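Local coordinates for protein glpG homolog (Haemophilus influenzae, PDB 2NR9) that probably cleaves transmembrane substrates within the cell membrane as a rhomboid-type serine protease with a serine-histidine catalytic dyad, at residues S86-M91 / L177-I182. The protein carries 2 engineered substitutions. Residues are numbered along the deposited sequence; the frame is centred on the assembly and turned at random.
Sequences SVKLLM and LIWGFI. With PQE (3,6,12,15,18,21,24-heptaoxahexatriacontan-1-ol), chain E; PA6 ((R)-2-(formyloxy)-3-(phosphonooxy)propyl pentanoate), chain D.
Trp179 of helix 166-191 reaches across to Lys88 and Met91 of helix 86-108, spanning backbones whose nearest CA atoms, those of Lys88 and Trp179, are 10.5 Å apart. Ile178 comes first in 177-182 and packs on the bound polyether detergent PQE. Between the two segments, Trp179 makes every protein-protein contact; it also touches Leu92 and Val95 of helix 86-108. Its first side-chain bond points toward 86-91, and chi1 (-155°, CG roughly anti to N) lays the ring beside Met91, with Trp179 CH2 3.8 Å from Met91 O and 4.0 Å from Met91 CB. PQE covers one indole face, and Trp179 NE1 donates a weak hydrogen bond to PQE O47 (3.3 Å, 150° at the hydrogen). Two bends in the Lys88 chain (chi2 and chi3 both 65°) bring Lys88 NZ obliquely to 3.7 Å from Trp179 NE1, without a hydrogen bond, and to 3.0 Å from PQE O47. Ile182 adds CD1 at 3.5 Å from PQE C58. Asp183 salt-bridges Lys88 NZ and hydrogen-bonds PQE. Within the rhomboid domain, away from catalytic Ser116 and His169, these segments of helices predicted to span the membrane meet through one indole and PQE O47; the Asp183 carboxylate probably offsets the lysine charge beside the indole.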
ATOM      1  N   SER A  86     -11.528  -8.334   5.745  1.00 45.72           N
ATOM      2  CA  SER A  86     -10.863  -8.521   4.464  1.00 43.91           C
ATOM      3  C   SER A  86     -11.342  -7.544   3.390  1.00 41.96           C
ATOM      4  O   SER A  86     -10.581  -7.178   2.495  1.00 40.13           O
ATOM      5  CB  SER A  86     -11.029  -9.964   3.985  1.00 44.22           C
ATOM      6  OG  SER A  86     -10.452 -10.871   4.913  1.00 44.56           O
ATOM      7  N   VAL A  87     -12.607  -7.145   3.463  1.00 40.65           N
ATOM      8  CA  VAL A  87     -13.157  -6.208   2.487  1.00 41.20           C
ATOM      9  C   VAL A  87     -12.460  -4.851   2.613  1.00 42.27           C
ATOM     10  O   VAL A  87     -12.056  -4.241   1.613  1.00 43.20           O
ATOM     11  CB  VAL A  87     -14.676  -6.031   2.667  1.00 40.45           C
ATOM     12  CG1 VAL A  87     -15.177  -4.875   1.834  1.00 41.46           C
ATOM     13  CG2 VAL A  87     -15.407  -7.316   2.308  1.00 40.02           C
ATOM     14  N   LYS A  88     -12.284  -4.414   3.852  1.00 42.06           N
ATOM     15  CA  LYS A  88     -11.621  -3.155   4.146  1.00 43.51           C
ATOM     16  C   LYS A  88     -10.219  -3.111   3.537  1.00 42.32           C
ATOM     17  O   LYS A  88      -9.841  -2.125   2.904  1.00 41.38           O
ATOM     18  CB  LYS A  88     -11.546  -2.941   5.662  1.00 44.15           C
ATOM     19  CG  LYS A  88     -10.846  -1.657   6.084  1.00 46.62           C
ATOM     20  CD  LYS A  88     -11.627  -0.431   5.641  1.00 48.32           C
ATOM     21  CE  LYS A  88     -12.972  -0.351   6.353  1.00 49.71           C
ATOM     22  NZ  LYS A  88     -13.802   0.779   5.845  1.00 49.82           N
ATOM     23  N   LEU A  89      -9.446  -4.173   3.741  1.00 42.25           N
ATOM     24  CA  LEU A  89      -8.091  -4.234   3.197  1.00 42.27           C
ATOM     25  C   LEU A  89      -8.109  -4.234   1.665  1.00 43.21           C
ATOM     26  O   LEU A  89      -7.370  -3.478   1.021  1.00 42.56           O
ATOM     27  CB  LEU A  89      -7.351  -5.467   3.709  1.00 42.76           C
ATOM     28  CG  LEU A  89      -5.924  -5.612   3.166  1.00 42.50           C
ATOM     29  CD1 LEU A  89      -5.070  -4.392   3.539  1.00 41.89           C
ATOM     30  CD2 LEU A  89      -5.285  -6.895   3.657  1.00 42.27           C
ATOM     31  N   LEU A  90      -8.982  -5.058   1.087  1.00 43.09           N
ATOM     32  CA  LEU A  90      -9.078  -5.161  -0.362  1.00 43.45           C
ATOM     33  C   LEU A  90      -9.380  -3.772  -0.936  1.00 44.36           C
ATOM     34  O   LEU A  90      -8.712  -3.320  -1.860  1.00 45.18           O
ATOM     35  CB  LEU A  90     -10.177  -6.150  -0.762  1.00 44.23           C
ATOM     36  CG  LEU A  90      -9.907  -7.029  -1.996  1.00 46.50           C
ATOM     37  CD1 LEU A  90     -11.215  -7.595  -2.553  1.00 46.60           C
ATOM     38  CD2 LEU A  90      -9.146  -6.275  -3.074  1.00 45.68           C
ATOM     39  N   MET A  91     -10.366  -3.091  -0.342  1.00 44.14           N
ATOM     40  CA  MET A  91     -10.769  -1.733  -0.747  1.00 44.86           C
ATOM     41  C   MET A  91      -9.646  -0.704  -0.633  1.00 43.10           C
ATOM     42  O   MET A  91      -9.408   0.077  -1.560  1.00 42.35           O
ATOM     43  CB  MET A  91     -11.979  -1.259   0.071  1.00 47.69           C
ATOM     44  CG  MET A  91     -13.313  -1.871  -0.344  1.00 51.37           C
ATOM     45  SD  MET A  91     -14.690  -1.191   0.622  1.00 55.94           S
ATOM     46  CE  MET A  91     -16.083  -2.048  -0.111  1.00 54.92           C
ATOM     47  N   LEU A 177      -4.672   8.344   5.961  1.00 49.63           N
ATOM     48  CA  LEU A 177      -5.050   9.258   7.036  1.00 51.17           C
ATOM     49  C   LEU A 177      -6.511   9.712   6.927  1.00 51.43           C
ATOM     50  O   LEU A 177      -7.241   9.713   7.918  1.00 52.15           O
ATOM     51  CB  LEU A 177      -4.113  10.471   7.079  1.00 50.18           C
ATOM     52  CG  LEU A 177      -2.646  10.231   7.456  1.00 50.19           C
ATOM     53  CD1 LEU A 177      -1.838  11.513   7.300  1.00 50.25           C
ATOM     54  CD2 LEU A 177      -2.527   9.695   8.870  1.00 50.70           C
ATOM     55  N   ILE A 178      -6.928  10.107   5.728  1.00 51.62           N
ATOM     56  CA  ILE A 178      -8.310  10.554   5.515  1.00 51.14           C
ATOM     57  C   ILE A 178      -9.308   9.411   5.700  1.00 51.92           C
ATOM     58  O   ILE A 178     -10.335   9.579   6.357  1.00 52.20           O
ATOM     59  CB  ILE A 178      -8.510  11.189   4.115  1.00 50.14           C
ATOM     60  CG1 ILE A 178      -7.698  12.482   3.994  1.00 49.35           C
ATOM     61  CG2 ILE A 178      -9.987  11.480   3.859  1.00 48.99           C
ATOM     62  CD1 ILE A 178      -7.747  13.118   2.595  1.00 48.73           C
ATOM     63  N   TRP A 179      -8.990   8.244   5.144  1.00 51.18           N
ATOM     64  CA  TRP A 179      -9.889   7.104   5.237  1.00 50.98           C
ATOM     65  C   TRP A 179     -10.078   6.695   6.697  1.00 51.29           C
ATOM     66  O   TRP A 179     -11.199   6.474   7.147  1.00 51.01           O
ATOM     67  CB  TRP A 179      -9.351   5.921   4.432  1.00 51.21           C
ATOM     68  CG  TRP A 179     -10.418   4.965   3.992  1.00 50.40           C
ATOM     69  CD1 TRP A 179     -11.451   4.490   4.747  1.00 50.44           C
ATOM     70  CD2 TRP A 179     -10.461   4.239   2.752  1.00 50.38           C
ATOM     71  NE1 TRP A 179     -12.187   3.581   4.023  1.00 50.90           N
ATOM     72  CE2 TRP A 179     -11.592   3.398   2.801  1.00 50.33           C
ATOM     73  CE3 TRP A 179      -9.673   4.246   1.592  1.00 50.85           C
ATOM     74  CZ2 TRP A 179     -11.966   2.581   1.728  1.00 49.99           C
ATOM     75  CZ3 TRP A 179     -10.045   3.431   0.528  1.00 50.47           C
ATOM     76  CH2 TRP A 179     -11.182   2.610   0.605  1.00 50.23           C
ATOM     77  N   GLY A 180      -8.973   6.619   7.433  1.00 51.51           N
ATOM     78  CA  GLY A 180      -9.001   6.240   8.843  1.00 52.01           C
ATOM     79  C   GLY A 180      -9.755   7.225   9.719  1.00 52.53           C
ATOM     80  O   GLY A 180     -10.398   6.831  10.689  1.00 52.47           O
ATOM     81  N   PHE A 181      -9.639   8.513   9.402  1.00 52.59           N
ATOM     82  CA  PHE A 181     -10.351   9.551  10.142  1.00 51.08           C
ATOM     83  C   PHE A 181     -11.851   9.371   9.932  1.00 52.23           C
ATOM     84  O   PHE A 181     -12.643   9.454  10.875  1.00 52.53           O
ATOM     85  CB  PHE A 181      -9.917  10.942   9.669  1.00 50.74           C
ATOM     86  CG  PHE A 181     -10.548  12.072  10.440  1.00 50.39           C
ATOM     87  CD1 PHE A 181      -9.919  12.603  11.555  1.00 50.18           C
ATOM     88  CD2 PHE A 181     -11.770  12.599  10.051  1.00 49.73           C
ATOM     89  CE1 PHE A 181     -10.498  13.643  12.276  1.00 50.53           C
ATOM     90  CE2 PHE A 181     -12.357  13.635  10.770  1.00 50.41           C
ATOM     91  CZ  PHE A 181     -11.719  14.153  11.889  1.00 49.76           C
ATOM     92  N   ILE A 182     -12.232   9.109   8.690  1.00 52.52           N
ATOM     93  CA  ILE A 182     -13.629   8.884   8.354  1.00 53.83           C
ATOM     94  C   ILE A 182     -14.187   7.652   9.077  1.00 54.53           C
ATOM     95  O   ILE A 182     -15.245   7.721   9.697  1.00 56.50           O
ATOM     96  CB  ILE A 182     -13.823   8.758   6.836  1.00 52.55           C
ATOM     97  CG1 ILE A 182     -13.527  10.101   6.162  1.00 53.17           C
ATOM     98  CG2 ILE A 182     -15.240   8.300   6.515  1.00 53.59           C
ATOM     99  CD1 ILE A 182     -13.507  10.045   4.655  1.00 52.20           C
TER
HETATM  100  O47 PQE E 204     -15.335   3.219   4.982  1.00 73.31           O
HETATM  101  C68 PQE E 204     -15.527   4.052   3.828  1.00 74.22           C
HETATM  102  C52 PQE E 204     -15.636   5.513   4.257  1.00 74.30           C
HETATM  103  O70 PQE E 204     -15.259   6.371   3.177  1.00 74.39           O
HETATM  104  C55 PQE E 204     -13.872   6.706   3.226  1.00 74.22           C
HETATM  105  C58 PQE E 204     -13.543   7.699   2.118  1.00 74.36           C
HETATM  106  O71 PQE E 204     -12.443   7.211   1.351  1.00 74.55           O
HETATM  107  C61 PQE E 204     -11.232   7.919   1.631  1.00 74.00           C
HETATM  108  C62 PQE E 204     -10.764   8.627   0.366  1.00 73.54           C
HETATM  109  C63 PQE E 204      -9.430   9.329   0.577  1.00 73.54           C
HETATM  110  C66 PQE E 204      -8.854   9.797  -0.755  1.00 73.91           C
HETATM  111  C67 PQE E 204      -8.199  11.164  -0.620  1.00 74.77           C
HETATM  112  O72 PQE E 204      -8.587  11.991  -1.716  1.00 75.95           O
HETATM  113  C65 PQE E 204      -7.553  12.103  -2.693  1.00 76.23           C
HETATM  114  C64 PQE E 204      -6.217  12.359  -2.003  1.00 76.70           C
HETATM  115  O73 PQE E 204      -5.200  12.510  -2.994  1.00 77.48           O
HETATM  116  C60 PQE E 204      -3.961  12.949  -2.434  1.00 77.80           C
HETATM  117  C59 PQE E 204      -3.037  13.406  -3.559  1.00 78.10           C
HETATM  118  O74 PQE E 204      -2.936  14.829  -3.556  1.00 77.91           O
HETATM  119  C57 PQE E 204      -2.025  15.286  -2.559  1.00 78.36           C
HETATM  120  C56 PQE E 204      -0.743  15.765  -3.228  1.00 78.72           C
HETATM  121  O75 PQE E 204       0.357  14.962  -2.805  1.00 79.37           O
HETATM  122  C54 PQE E 204       1.428  15.010  -3.744  1.00 80.24           C
HETATM  123  C53 PQE E 204       2.716  15.417  -3.037  1.00 81.61           C
HETATM  124  O76 PQE E 204       3.792  15.383  -3.974  1.00 83.02           O
HETATM  125  C51 PQE E 204       4.976  15.975  -3.448  1.00 84.22           C
HETATM  126  C50 PQE E 204       6.196  15.272  -4.033  1.00 85.23           C
HETATM  127  C49 PQE E 204       7.356  15.293  -3.044  1.00 86.43           C
HETATM  128  C48 PQE E 204       8.634  15.789  -3.713  1.00 87.84           C
HETATM  129  C47 PQE E 204       9.288  16.900  -2.897  1.00 88.78           C
HETATM  130  C46 PQE E 204      10.775  17.016  -3.215  1.00 89.67           C
HETATM  131  C45 PQE E 204      11.045  18.165  -4.183  1.00 90.33           C
HETATM  132  C44 PQE E 204      12.259  17.871  -5.059  1.00 90.64           C
HETATM  133  C43 PQE E 204      12.777  19.143  -5.724  1.00 91.00           C
HETATM  134  C42 PQE E 204      14.219  18.970  -6.192  1.00 91.34           C
HETATM  135  C41 PQE E 204      15.199  19.594  -5.203  1.00 91.41           C
HETATM  136  C40 PQE E 204      16.175  20.513  -5.905  1.00 91.24           C
HETATM  137  O32 PA6 D 203     -17.663  15.163   3.123  1.00127.34           O
HETATM  138  C31 PA6 D 203     -16.936  14.350   3.674  1.00127.41           C
HETATM  139  C32 PA6 D 203     -15.855  14.802   4.627  1.00127.55           C
HETATM  140  C33 PA6 D 203     -16.457  15.032   6.009  1.00127.72           C
HETATM  141  C34 PA6 D 203     -15.914  14.028   7.020  1.00127.81           C
HETATM  142  C35 PA6 D 203     -14.420  13.845   6.859  1.00127.86           C
HETATM  143  O31 PA6 D 203     -17.120  12.933   3.403  1.00127.26           O
HETATM  144  C3  PA6 D 203     -18.194  12.491   2.576  1.00127.07           C
HETATM  145  C2  PA6 D 203     -18.079  10.987   2.349  1.00126.94           C
HETATM  146  O21 PA6 D 203     -16.901  10.704   1.591  1.00126.92           O
HETATM  147  C21 PA6 D 203     -15.614  11.252   1.994  1.00126.84           C
HETATM  148  O22 PA6 D 203     -14.644  11.143   1.262  1.00126.71           O
HETATM  149  C1  PA6 D 203     -18.016  10.261   3.690  1.00126.93           C
HETATM  150  O11 PA6 D 203     -18.805  10.954   4.657  1.00126.96           O
HETATM  151  P   PA6 D 203     -18.719  10.563   6.219  1.00126.95           P
HETATM  152  O13 PA6 D 203     -17.728  11.550   6.791  1.00126.91           O
HETATM  153  O14 PA6 D 203     -20.131  10.740   6.725  1.00126.94           O
HETATM  154  O12 PA6 D 203     -18.239   9.132   6.207  1.00127.00           O